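Local coordinates for peptidase M16 inactive domain family protein (Pseudomonas fluorescens, PDB 3GWB), which is of unconfirmed function but resembles the zinc-dependent M16 peptidases, among which it is probably a catalytically inactive member, at residues V28-L33 / A363-I368; G50-V55 / P177-A182; S152-K157 / V414-G419; V269-Q274 / D348-E353. One frame throughout, in Å; residues are numbered along the deposited sequence.

Interaction 1: V28-L33 / A363-I368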
loop_
_atom_site.group_PDB
_atom_site.type_symbol
_atom_site.label_atom_id
_atom_site.label_comp_id
_atom_site.label_asym_id
_atom_site.label_seq_id
_atom_site.Cartn_x
_atom_site.Cartn_y
_atom_site.Cartn_z
ATOM N N VAL A 28 -23.451 -0.610 -15.981
ATOM C CA VAL A 28 -23.260 -1.859 -16.713
ATOM C C VAL A 28 -23.790 -2.981 -15.820
ATOM O O VAL A 28 -23.326 -3.157 -14.685
ATOM C CB VAL A 28 -21.767 -2.135 -17.019
ATOM C CG1 VAL A 28 -21.601 -3.539 -17.589
ATOM C CG2 VAL A 28 -21.234 -1.103 -18.001
ATOM N N GLU A 29 -24.773 -3.724 -16.315
ATOM C CA GLU A 29 -25.323 -4.827 -15.541
ATOM C C GLU A 29 -24.366 -6.011 -15.697
ATOM O O GLU A 29 -23.928 -6.319 -16.804
ATOM C CB GLU A 29 -26.717 -5.207 -16.050
ATOM C CG GLU A 29 -27.463 -6.171 -15.131
ATOM C CD GLU A 29 -28.845 -6.548 -15.644
ATOM O OE1 GLU A 29 -29.596 -5.639 -16.049
ATOM O OE2 GLU A 29 -29.190 -7.751 -15.626
ATOM N N ALA A 30 -24.025 -6.647 -14.581
ATOM C CA ALA A 30 -23.123 -7.801 -14.560
ATOM C C ALA A 30 -23.642 -8.685 -13.439
ATOM O O ALA A 30 -23.456 -8.379 -12.268
ATOM C CB ALA A 30 -21.713 -7.351 -14.262
ATOM N N ARG A 31 -24.287 -9.784 -13.804
ATOM C CA ARG A 31 -24.898 -10.668 -12.829
ATOM C C ARG A 31 -24.085 -11.862 -12.347
ATOM O O ARG A 31 -24.586 -12.650 -11.549
ATOM C CB ARG A 31 -26.218 -11.181 -13.395
ATOM C CG ARG A 31 -27.187 -10.094 -13.819
ATOM C CD ARG A 31 -27.812 -9.431 -12.609
ATOM N NE ARG A 31 -28.990 -8.656 -12.975
ATOM C CZ ARG A 31 -29.925 -8.281 -12.113
ATOM N NH1 ARG A 31 -29.817 -8.615 -10.833
ATOM N NH2 ARG A 31 -30.966 -7.578 -12.532
ATOM N N GLU A 32 -22.850 -12.010 -12.816
ATOM C CA GLU A 32 -22.035 -13.159 -12.408
ATOM C C GLU A 32 -21.822 -13.294 -10.899
ATOM O O GLU A 32 -21.940 -14.388 -10.345
ATOM C CB GLU A 32 -20.676 -13.127 -13.114
ATOM C CG GLU A 32 -19.937 -11.788 -13.045
ATOM C CD GLU A 32 -20.370 -10.796 -14.127
ATOM O OE1 GLU A 32 -19.735 -9.721 -14.229
ATOM O OE2 GLU A 32 -21.331 -11.083 -14.874
ATOM N N LEU A 33 -21.510 -12.184 -10.239
ATOM C CA LEU A 33 -21.267 -12.174 -8.794
ATOM C C LEU A 33 -22.320 -11.358 -8.055
ATOM O O LEU A 33 -22.793 -10.339 -8.563
ATOM C CB LEU A 33 -19.886 -11.582 -8.503
ATOM C CG LEU A 33 -18.723 -12.332 -9.152
ATOM C CD1 LEU A 33 -17.470 -11.461 -9.144
ATOM C CD2 LEU A 33 -18.499 -13.643 -8.411
ATOM N N ALA A 363 -13.398 -8.804 -17.926
ATOM C CA ALA A 363 -13.217 -7.639 -17.067
ATOM C C ALA A 363 -14.102 -7.670 -15.815
ATOM O O ALA A 363 -15.299 -7.951 -15.886
ATOM C CB ALA A 363 -13.472 -6.364 -17.868
ATOM N N SER A 364 -13.493 -7.367 -14.672
ATOM C CA SER A 364 -14.191 -7.362 -13.391
ATOM C C SER A 364 -14.999 -6.089 -13.216
ATOM O O SER A 364 -14.817 -5.120 -13.959
ATOM C CB SER A 364 -13.183 -7.461 -12.246
ATOM O OG SER A 364 -12.337 -6.318 -12.223
ATOM N N ASN A 365 -15.877 -6.083 -12.220
ATOM C CA ASN A 365 -16.690 -4.908 -11.951
ATOM C C ASN A 365 -15.805 -3.698 -11.629
ATOM O O ASN A 365 -16.075 -2.594 -12.094
ATOM C CB ASN A 365 -17.672 -5.180 -10.799
ATOM C CG ASN A 365 -18.707 -6.244 -11.147
ATOM O OD1 ASN A 365 -18.857 -6.624 -12.306
ATOM N ND2 ASN A 365 -19.433 -6.717 -10.144
ATOM N N ALA A 366 -14.736 -3.909 -10.857
ATOM C CA ALA A 366 -13.836 -2.813 -10.482
ATOM C C ALA A 366 -13.136 -2.189 -11.687
ATOM O O ALA A 366 -12.986 -0.967 -11.766
ATOM C CB ALA A 366 -12.785 -3.305 -9.482
ATOM N N ASP A 367 -12.693 -3.030 -12.618
ATOM C CA ASP A 367 -12.014 -2.516 -13.799
ATOM C C ASP A 367 -13.000 -1.749 -14.674
ATOM O O ASP A 367 -12.695 -0.666 -15.160
ATOM C CB ASP A 367 -11.380 -3.651 -14.604
ATOM C CG ASP A 367 -10.120 -4.196 -13.950
ATOM O OD1 ASP A 367 -9.233 -3.385 -13.597
ATOM O OD2 ASP A 367 -10.014 -5.435 -13.800
ATOM N N ILE A 368 -14.184 -2.315 -14.864
ATOM C CA ILE A 368 -15.209 -1.671 -15.685
ATOM C C ILE A 368 -15.646 -0.345 -15.068
ATOM O O ILE A 368 -15.665 0.683 -15.742
ATOM C CB ILE A 368 -16.447 -2.586 -15.859
ATOM C CG1 ILE A 368 -16.034 -3.898 -16.530
ATOM C CG2 ILE A 368 -17.508 -1.890 -16.709
ATOM C CD1 ILE A 368 -15.422 -3.717 -17.908
HETATM O O HOH W 1 -21.384 -9.026 -10.490
HETATM O O HOH W 2 -17.908 -7.378 -14.444
#
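Asn365, in the first turn of the helix that starts there, reaches across to Ala30 and Glu32 and has the largest share of the buried surface. Its side chain touches Val202 of strand 197-203. From CB, CG turns away from the carbonyl carbon and lies beside the backbone N (chi1 -65°), which sends the amide toward the bend after strand 24-29. At the tip the two branches take different roles. OD1 lies 3.5 Å from the CB of Ala30 and 3.7 Å from OE1 of Glu32, whose carboxylate slides past in the opposite sense with its plane 50° from that of the amide. A water bridges OD1 and Glu32 OE1, 3.0 Å from the latter, though it has more acceptors in reach than protons to give. ND2 donates to another water over 3.0 Å, and this water in turn donates to Ala30 O at 2.8 Å and to Leu33 O at 2.7 Å. One turn further on, Ile368 CG2 meets Val28 CG2 at 4.0 Å, the apolar part of the contact. Lys107 of the second subunit binds Glu32 O close by. Ser364 N-caps the helix, its OG taking a weak bond from Asp367 N, and the whole is a capped helix start, water-bridged to the loop that leaves strand 24-29, an inner strand of the six-stranded sheet, beside the subunit interface.

Interaction 2: G50-V55 / P177-A182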
loop_
_atom_site.group_PDB
_atom_site.type_symbol
_atom_site.label_atom_id
_atom_site.label_comp_id
_atom_site.label_asym_id
_atom_site.label_seq_id
_atom_site.Cartn_x
_atom_site.Cartn_y
_atom_site.Cartn_z
ATOM N N GLY A 50 -7.119 26.453 -5.833
ATOM C CA GLY A 50 -7.147 27.900 -5.792
ATOM C C GLY A 50 -6.007 28.405 -4.926
ATOM O O GLY A 50 -4.854 28.008 -5.112
ATOM N N ASN A 51 -6.328 29.262 -3.964
ATOM C CA ASN A 51 -5.325 29.839 -3.073
ATOM C C ASN A 51 -5.032 28.973 -1.848
ATOM O O ASN A 51 -4.325 29.410 -0.936
ATOM C CB ASN A 51 -5.792 31.203 -2.584
ATOM C CG ASN A 51 -6.923 31.095 -1.579
ATOM O OD1 ASN A 51 -7.990 30.553 -1.881
ATOM N ND2 ASN A 51 -6.692 31.602 -0.373
ATOM N N ALA A 52 -5.576 27.760 -1.814
ATOM C CA ALA A 52 -5.348 26.879 -0.674
ATOM C C ALA A 52 -4.834 25.497 -1.083
ATOM O O ALA A 52 -5.515 24.490 -0.899
ATOM C CB ALA A 52 -6.633 26.746 0.146
ATOM N N PRO A 53 -3.615 25.435 -1.638
ATOM C CA PRO A 53 -3.020 24.165 -2.067
ATOM C C PRO A 53 -3.224 23.069 -1.022
ATOM O O PRO A 53 -2.931 23.270 0.160
ATOM C CB PRO A 53 -1.549 24.524 -2.251
ATOM C CG PRO A 53 -1.624 25.940 -2.741
ATOM C CD PRO A 53 -2.669 26.551 -1.829
ATOM N N GLY A 54 -3.743 21.924 -1.462
ATOM C CA GLY A 54 -3.983 20.815 -0.556
ATOM C C GLY A 54 -5.381 20.719 0.050
ATOM O O GLY A 54 -5.713 19.716 0.678
ATOM N N VAL A 55 -6.216 21.739 -0.127
ATOM C CA VAL A 55 -7.548 21.686 0.469
ATOM C C VAL A 55 -8.396 20.573 -0.157
ATOM O O VAL A 55 -9.181 19.924 0.527
ATOM C CB VAL A 55 -8.275 23.060 0.365
ATOM C CG1 VAL A 55 -8.644 23.375 -1.080
ATOM C CG2 VAL A 55 -9.509 23.055 1.249
ATOM N N PRO A 177 -1.215 23.974 7.498
ATOM C CA PRO A 177 -1.612 24.447 8.828
ATOM C C PRO A 177 -2.806 25.401 8.860
ATOM O O PRO A 177 -3.741 25.198 9.631
ATOM C CB PRO A 177 -0.335 25.093 9.358
ATOM C CG PRO A 177 0.734 24.266 8.734
ATOM C CD PRO A 177 0.241 24.117 7.308
ATOM N N PRO A 178 -2.799 26.444 8.015
ATOM C CA PRO A 178 -3.881 27.434 7.952
ATOM C C PRO A 178 -5.284 26.939 7.570
ATOM O O PRO A 178 -6.279 27.554 7.964
ATOM C CB PRO A 178 -3.354 28.455 6.943
ATOM C CG PRO A 178 -1.874 28.335 7.076
ATOM C CD PRO A 178 -1.692 26.846 7.133
ATOM N N ILE A 179 -5.373 25.847 6.813
ATOM C CA ILE A 179 -6.685 25.330 6.388
ATOM C C ILE A 179 -7.650 25.096 7.552
ATOM O O ILE A 179 -7.370 24.316 8.454
ATOM C CB ILE A 179 -6.546 24.009 5.596
ATOM C CG1 ILE A 179 -5.658 24.228 4.369
ATOM C CG2 ILE A 179 -7.923 23.514 5.153
ATOM C CD1 ILE A 179 -6.117 25.345 3.476
ATOM N N THR A 180 -8.800 25.759 7.507
ATOM C CA THR A 180 -9.791 25.637 8.568
ATOM C C THR A 180 -10.996 24.788 8.177
ATOM O O THR A 180 -11.185 24.438 7.007
ATOM C CB THR A 180 -10.315 27.008 8.970
ATOM O OG1 THR A 180 -11.096 27.535 7.894
ATOM C CG2 THR A 180 -9.151 27.964 9.259
ATOM N N LEU A 181 -11.815 24.462 9.171
ATOM C CA LEU A 181 -13.014 23.671 8.936
ATOM C C LEU A 181 -13.952 24.435 8.005
ATOM O O LEU A 181 -14.638 23.836 7.180
ATOM C CB LEU A 181 -13.712 23.370 10.263
ATOM C CG LEU A 181 -12.894 22.519 11.246
ATOM C CD1 LEU A 181 -13.674 22.332 12.543
ATOM C CD2 LEU A 181 -12.575 21.169 10.623
ATOM N N ALA A 182 -13.964 25.760 8.136
ATOM C CA ALA A 182 -14.811 26.607 7.301
ATOM C C ALA A 182 -14.451 26.445 5.830
ATOM O O ALA A 182 -15.325 26.431 4.967
ATOM C CB ALA A 182 -14.663 28.069 7.706
#
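Val55 and Ile179 bring the two backbones nearest, their CA atoms 7.0 Å apart, where a type II turn running from Ala52 to Val55 faces the bend just ahead of helix 181-191. The turn is closed by Val55 N bonding to Ala52 O at 2.9 Å, and Gly54 stands third in it with a positive phi of 94°, where a side chain would press on the preceding carbonyl oxygen. This curl places the methyl of Ala52 and CG2 of Val55 on one front, and Ile179 faces that front with both of its arms. CG1 lies beside the backbone N (chi1 -58°) and carries CD1 to the CB of Ala52, 3.6 Å away. The other arm, CG2, lies opposite the backbone N and comes to 4.2 Å from Val55 CG2, a looser touch. Leu184 of helix 181-191 packs against both Val55 and Ile179. Gly54 sits at the N-cap position of helix 55-62, the probable counterpart of the helix that bears the HXXEH zinc motif in active M16 peptidases. No hydrogen bond or charge pair joins the two segments: they meet through buried aliphatic groups alone, while polar atoms of their backbones are bonded within the turn or from outside, Lys133 reaching the carbonyls of Pro177 and Ile179, and Asp49 the N of Gly54.

Interaction 3: S152-K157 / V414-G419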
loop_
_atom_site.group_PDB
_atom_site.type_symbol
_atom_site.label_atom_id
_atom_site.label_comp_id
_atom_site.label_asym_id
_atom_site.label_seq_id
_atom_site.Cartn_x
_atom_site.Cartn_y
_atom_site.Cartn_z
ATOM N N SER A 152 10.500 15.169 -9.137
ATOM C CA SER A 152 9.150 15.202 -9.684
ATOM C C SER A 152 8.453 16.537 -9.406
ATOM O O SER A 152 7.896 17.148 -10.319
ATOM C CB SER A 152 8.323 14.056 -9.104
ATOM O OG SER A 152 7.026 14.036 -9.671
ATOM N N LEU A 153 8.481 16.986 -8.151
ATOM C CA LEU A 153 7.849 18.252 -7.784
ATOM C C LEU A 153 8.400 19.398 -8.625
ATOM O O LEU A 153 7.642 20.226 -9.132
ATOM C CB LEU A 153 8.070 18.561 -6.298
ATOM C CG LEU A 153 7.434 17.599 -5.291
ATOM C CD1 LEU A 153 7.672 18.114 -3.882
ATOM C CD2 LEU A 153 5.938 17.475 -5.561
ATOM N N GLU A 154 9.725 19.440 -8.768
ATOM C CA GLU A 154 10.388 20.478 -9.556
ATOM C C GLU A 154 10.042 20.349 -11.038
ATOM O O GLU A 154 9.822 21.351 -11.716
ATOM C CB GLU A 154 11.908 20.387 -9.369
ATOM C CG GLU A 154 12.741 21.286 -10.286
ATOM C CD GLU A 154 12.470 22.768 -10.083
ATOM O OE1 GLU A 154 12.105 23.160 -8.954
ATOM O OE2 GLU A 154 12.642 23.543 -11.050
ATOM N N LEU A 155 9.995 19.116 -11.538
ATOM C CA LEU A 155 9.677 18.882 -12.943
ATOM C C LEU A 155 8.271 19.378 -13.273
ATOM O O LEU A 155 8.048 19.993 -14.317
ATOM C CB LEU A 155 9.806 17.391 -13.278
ATOM C CG LEU A 155 9.527 16.979 -14.727
ATOM C CD1 LEU A 155 10.375 17.802 -15.676
ATOM C CD2 LEU A 155 9.825 15.494 -14.902
HETATM N N MSE A 156 7.321 19.115 -12.382
HETATM C CA MSE A 156 5.953 19.562 -12.603
HETATM C C MSE A 156 5.868 21.087 -12.562
HETATM O O MSE A 156 5.001 21.675 -13.200
HETATM C CB MSE A 156 5.002 18.941 -11.572
HETATM C CG MSE A 156 4.692 17.460 -11.823
HETATM SE SE MSE A 156 3.913 17.127 -13.439
HETATM C CE MSE A 156 2.175 17.416 -13.059
ATOM N N LYS A 157 6.769 21.729 -11.825
ATOM C CA LYS A 157 6.778 23.190 -11.752
ATOM C C LYS A 157 7.253 23.790 -13.074
ATOM O O LYS A 157 6.659 24.741 -13.587
ATOM C CB LYS A 157 7.707 23.675 -10.637
ATOM C CG LYS A 157 7.306 23.250 -9.231
ATOM C CD LYS A 157 8.306 23.767 -8.193
ATOM C CE LYS A 157 8.007 23.214 -6.811
ATOM N NZ LYS A 157 9.045 23.610 -5.820
ATOM N N VAL A 414 11.851 18.655 -21.018
ATOM C CA VAL A 414 12.263 19.367 -19.818
ATOM C C VAL A 414 12.890 18.268 -18.979
ATOM O O VAL A 414 12.253 17.246 -18.704
ATOM C CB VAL A 414 11.056 19.952 -19.068
ATOM C CG1 VAL A 414 11.518 20.626 -17.781
ATOM C CG2 VAL A 414 10.330 20.942 -19.957
ATOM N N ILE A 415 14.139 18.462 -18.585
ATOM C CA ILE A 415 14.830 17.447 -17.817
ATOM C C ILE A 415 15.213 17.896 -16.415
ATOM O O ILE A 415 15.686 19.011 -16.206
ATOM C CB ILE A 415 16.078 16.998 -18.568
ATOM C CG1 ILE A 415 15.682 16.584 -19.988
ATOM C CG2 ILE A 415 16.750 15.847 -17.836
ATOM C CD1 ILE A 415 16.854 16.395 -20.913
ATOM N N VAL A 416 14.998 17.009 -15.452
ATOM C CA VAL A 416 15.325 17.298 -14.070
ATOM C C VAL A 416 15.940 16.070 -13.426
ATOM O O VAL A 416 15.339 14.993 -13.414
ATOM C CB VAL A 416 14.071 17.706 -13.267
ATOM C CG1 VAL A 416 14.447 17.971 -11.818
ATOM C CG2 VAL A 416 13.434 18.938 -13.889
ATOM N N SER A 417 17.146 16.236 -12.898
ATOM C CA SER A 417 17.845 15.151 -12.232
ATOM C C SER A 417 18.113 15.530 -10.782
ATOM O O SER A 417 18.268 16.706 -10.456
ATOM C CB SER A 417 19.171 14.861 -12.937
ATOM O OG SER A 417 19.984 16.018 -12.967
ATOM N N ALA A 418 18.150 14.529 -9.914
ATOM C CA ALA A 418 18.420 14.753 -8.501
ATOM C C ALA A 418 19.447 13.721 -8.085
ATOM O O ALA A 418 19.208 12.513 -8.177
ATOM C CB ALA A 418 17.144 14.591 -7.678
ATOM N N GLY A 419 20.598 14.202 -7.638
ATOM C CA GLY A 419 21.661 13.314 -7.217
ATOM C C GLY A 419 22.909 14.123 -6.932
ATOM O O GLY A 419 22.864 15.351 -6.959
#
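Leu155 lies over Val416 with their CA atoms 6.0 Å apart, where helix 152-157 runs almost antiparallel to strand 414-419; the short axes approach to 8.3 Å and their directions differ by 160°. Val416 CG2 is turned up toward the helix and comes to 3.9 Å from the CA of Leu155 and to 3.7 Å from its CD1. The leucine swings CG to the side of its backbone carbonyl carbon, opposite the backbone N (chi1 -179°), and this brings CD1 down between the two valines of the strand. There the same methyl also meets Val414 CG1 at 3.7 Å and, at 3.6 Å, Val414 O on the strand backbone. The strand belongs to the sheet of the second half of the chain, set between strand 239-244, which runs parallel to it, and strand 249-257, which runs antiparallel, whereas the helix comes from the first half; the contact thus joins the two halves of the M16 peptidase fold. Met253 and Ala255 of strand 249-257 extend the floor under Leu155. On the opposite face of the strand Ile415 is covered by Leu327 and Gln331 of helix 323-340. Glu154 adds its aliphatic part: its CG is 4.0 Å from Val416 CG1, with the two side chains crossing at about a right angle. Beyond CG the chain bends (chi2 62°), and the carboxylate is paired through OE2 with Arg158, one turn on along its own helix.

Interaction 4: V269-Q274 / D348-E353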
loop_
_atom_site.group_PDB
_atom_site.type_symbol
_atom_site.label_atom_id
_atom_site.label_comp_id
_atom_site.label_asym_id
_atom_site.label_seq_id
_atom_site.Cartn_x
_atom_site.Cartn_y
_atom_site.Cartn_z
ATOM N N VAL A 269 -1.125 6.556 -29.191
ATOM C CA VAL A 269 -0.009 6.944 -28.324
ATOM C C VAL A 269 0.149 5.986 -27.158
ATOM O O VAL A 269 1.246 5.825 -26.625
ATOM C CB VAL A 269 -0.162 8.388 -27.770
ATOM C CG1 VAL A 269 -0.271 9.372 -28.922
ATOM C CG2 VAL A 269 -1.365 8.479 -26.854
ATOM N N SER A 270 -0.944 5.344 -26.760
ATOM C CA SER A 270 -0.875 4.392 -25.660
ATOM C C SER A 270 -0.060 3.186 -26.110
ATOM O O SER A 270 0.795 2.697 -25.375
ATOM C CB SER A 270 -2.276 3.946 -25.241
ATOM O OG SER A 270 -3.042 5.057 -24.806
ATOM N N LEU A 271 -0.314 2.716 -27.326
ATOM C CA LEU A 271 0.412 1.564 -27.845
ATOM C C LEU A 271 1.865 1.946 -28.143
ATOM O O LEU A 271 2.788 1.161 -27.917
ATOM C CB LEU A 271 -0.264 1.045 -29.111
ATOM C CG LEU A 271 0.206 -0.328 -29.578
ATOM C CD1 LEU A 271 -0.399 -1.423 -28.687
ATOM C CD2 LEU A 271 -0.219 -0.523 -31.022
ATOM N N GLY A 272 2.063 3.161 -28.635
ATOM C CA GLY A 272 3.411 3.619 -28.926
ATOM C C GLY A 272 4.213 3.725 -27.640
ATOM O O GLY A 272 5.393 3.379 -27.601
ATOM N N ASN A 273 3.567 4.196 -26.576
ATOM C CA ASN A 273 4.243 4.328 -25.294
ATOM C C ASN A 273 4.543 2.965 -24.709
ATOM O O ASN A 273 5.584 2.768 -24.096
ATOM C CB ASN A 273 3.398 5.115 -24.294
ATOM C CG ASN A 273 4.053 5.190 -22.938
ATOM O OD1 ASN A 273 3.720 4.430 -22.024
ATOM N ND2 ASN A 273 5.020 6.085 -22.805
ATOM N N GLN A 274 3.619 2.031 -24.887
ATOM C CA GLN A 274 3.808 0.678 -24.375
ATOM C C GLN A 274 5.105 0.087 -24.921
ATOM O O GLN A 274 5.896 -0.489 -24.173
ATOM C CB GLN A 274 2.620 -0.212 -24.768
ATOM C CG GLN A 274 1.331 0.083 -24.000
ATOM C CD GLN A 274 0.131 -0.702 -24.529
ATOM O OE1 GLN A 274 0.226 -1.903 -24.785
ATOM N NE2 GLN A 274 -1.007 -0.022 -24.682
ATOM N N ASP A 348 3.247 -6.008 -32.971
ATOM C CA ASP A 348 2.456 -7.221 -32.770
ATOM C C ASP A 348 2.504 -7.698 -31.326
ATOM O O ASP A 348 1.473 -8.031 -30.740
ATOM C CB ASP A 348 2.930 -8.331 -33.709
ATOM C CG ASP A 348 2.529 -8.079 -35.148
ATOM O OD1 ASP A 348 1.354 -7.709 -35.375
ATOM O OD2 ASP A 348 3.379 -8.256 -36.048
ATOM N N ASP A 349 3.703 -7.732 -30.760
ATOM C CA ASP A 349 3.883 -8.140 -29.373
ATOM C C ASP A 349 3.048 -7.238 -28.461
ATOM O O ASP A 349 2.344 -7.721 -27.571
ATOM C CB ASP A 349 5.364 -8.043 -28.989
ATOM C CG ASP A 349 6.214 -9.112 -29.665
ATOM O OD1 ASP A 349 5.863 -9.538 -30.791
ATOM O OD2 ASP A 349 7.243 -9.514 -29.075
ATOM N N ALA A 350 3.117 -5.929 -28.689
ATOM C CA ALA A 350 2.355 -4.987 -27.877
ATOM C C ALA A 350 0.856 -5.256 -28.003
ATOM O O ALA A 350 0.151 -5.338 -26.995
ATOM C CB ALA A 350 2.673 -3.547 -28.288
ATOM N N LYS A 351 0.371 -5.392 -29.235
ATOM C CA LYS A 351 -1.045 -5.660 -29.456
ATOM C C LYS A 351 -1.441 -6.952 -28.748
ATOM O O LYS A 351 -2.509 -7.029 -28.143
ATOM C CB LYS A 351 -1.350 -5.770 -30.954
ATOM C CG LYS A 351 -1.204 -4.454 -31.711
ATOM C CD LYS A 351 -0.833 -4.694 -33.168
ATOM C CE LYS A 351 -2.032 -4.728 -34.079
ATOM N NZ LYS A 351 -2.457 -3.353 -34.430
ATOM N N ARG A 352 -0.574 -7.958 -28.810
ATOM C CA ARG A 352 -0.858 -9.232 -28.161
ATOM C C ARG A 352 -0.919 -9.065 -26.647
ATOM O O ARG A 352 -1.808 -9.603 -25.995
ATOM C CB ARG A 352 0.198 -10.277 -28.527
ATOM C CG ARG A 352 -0.111 -11.653 -27.967
ATOM C CD ARG A 352 0.780 -12.741 -28.552
ATOM N NE ARG A 352 2.176 -12.606 -28.146
ATOM C CZ ARG A 352 3.137 -12.067 -28.895
ATOM N NH1 ARG A 352 2.867 -11.600 -30.110
ATOM N NH2 ARG A 352 4.377 -11.998 -28.425
ATOM N N GLU A 353 0.028 -8.318 -26.089
ATOM C CA GLU A 353 0.050 -8.080 -24.650
ATOM C C GLU A 353 -1.194 -7.303 -24.244
ATOM O O GLU A 353 -1.835 -7.612 -23.240
ATOM C CB GLU A 353 1.286 -7.270 -24.249
ATOM C CG GLU A 353 2.612 -8.006 -24.367
ATOM C CD GLU A 353 3.784 -7.167 -23.877
ATOM O OE1 GLU A 353 4.116 -6.153 -24.532
ATOM O OE2 GLU A 353 4.370 -7.518 -22.827
#
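Leu271 and Ala350 bury the most surface here, where helices 266-277 and 344-356 meet at a steep angle, their short axes 9.8 Å apart and their directions 110° from each other. Leu271 spreads its fork over the second helix. CD1 lands on the CB of Ala350 at 3.8 Å and on the backbone beside it, 4.1 Å from Lys351 N, while CD2 goes to Lys351 CG, likewise 4.1 Å away. Its CG stands opposite the backbone N (chi1 -167°), which brings both methyls to bear on this one patch. Ala350 offers a single short methyl, and close to it the helices come nearest, the CA atoms of Gln274 and Ala350 lying 6.8 Å apart. Leu347 and Leu354, one turn before and after Ala350, widen the surface on which the leucine rests. Lys351 contributes the aliphatic root of its side chain only: its CB points away from helix 266-277, the chain bends at its far end, and NZ bonds to the carbonyls of Ser392, Gln393 and Leu395. Gln274 comes alongside, its OE1 4.1 Å from Ala350 O with no bond between the two oxygens; NE2 bonds weakly to Ser270 O in its own helix. With no hydrogen bond between the segments, they meet here through methyl and methylene groups, and the lysine's ammonium, probably stabilised by three carbonyls, lies at the end of helix 384-394.

How the interactions relate
Interactions 2 and 3 are buried, interaction 4 is partly so, and interaction 1 sits at the surface beside the second subunit. Chemistry follows place: no contact has a direct hydrogen bond across, and 2, 3 and 4 meet by aliphatic groups, while interaction 1 adds water bridges from an amide. Interaction 1 holds the sheet of the first half and interaction 3 that of the second, with centres about 40 Å apart on opposite sides of the chain's centre; each also joins early to late sequence, and along the chain the two cross. Interaction 4 is nested within the loops of both, and its helix 344-356 directly precedes helix 365-377 of interaction 1.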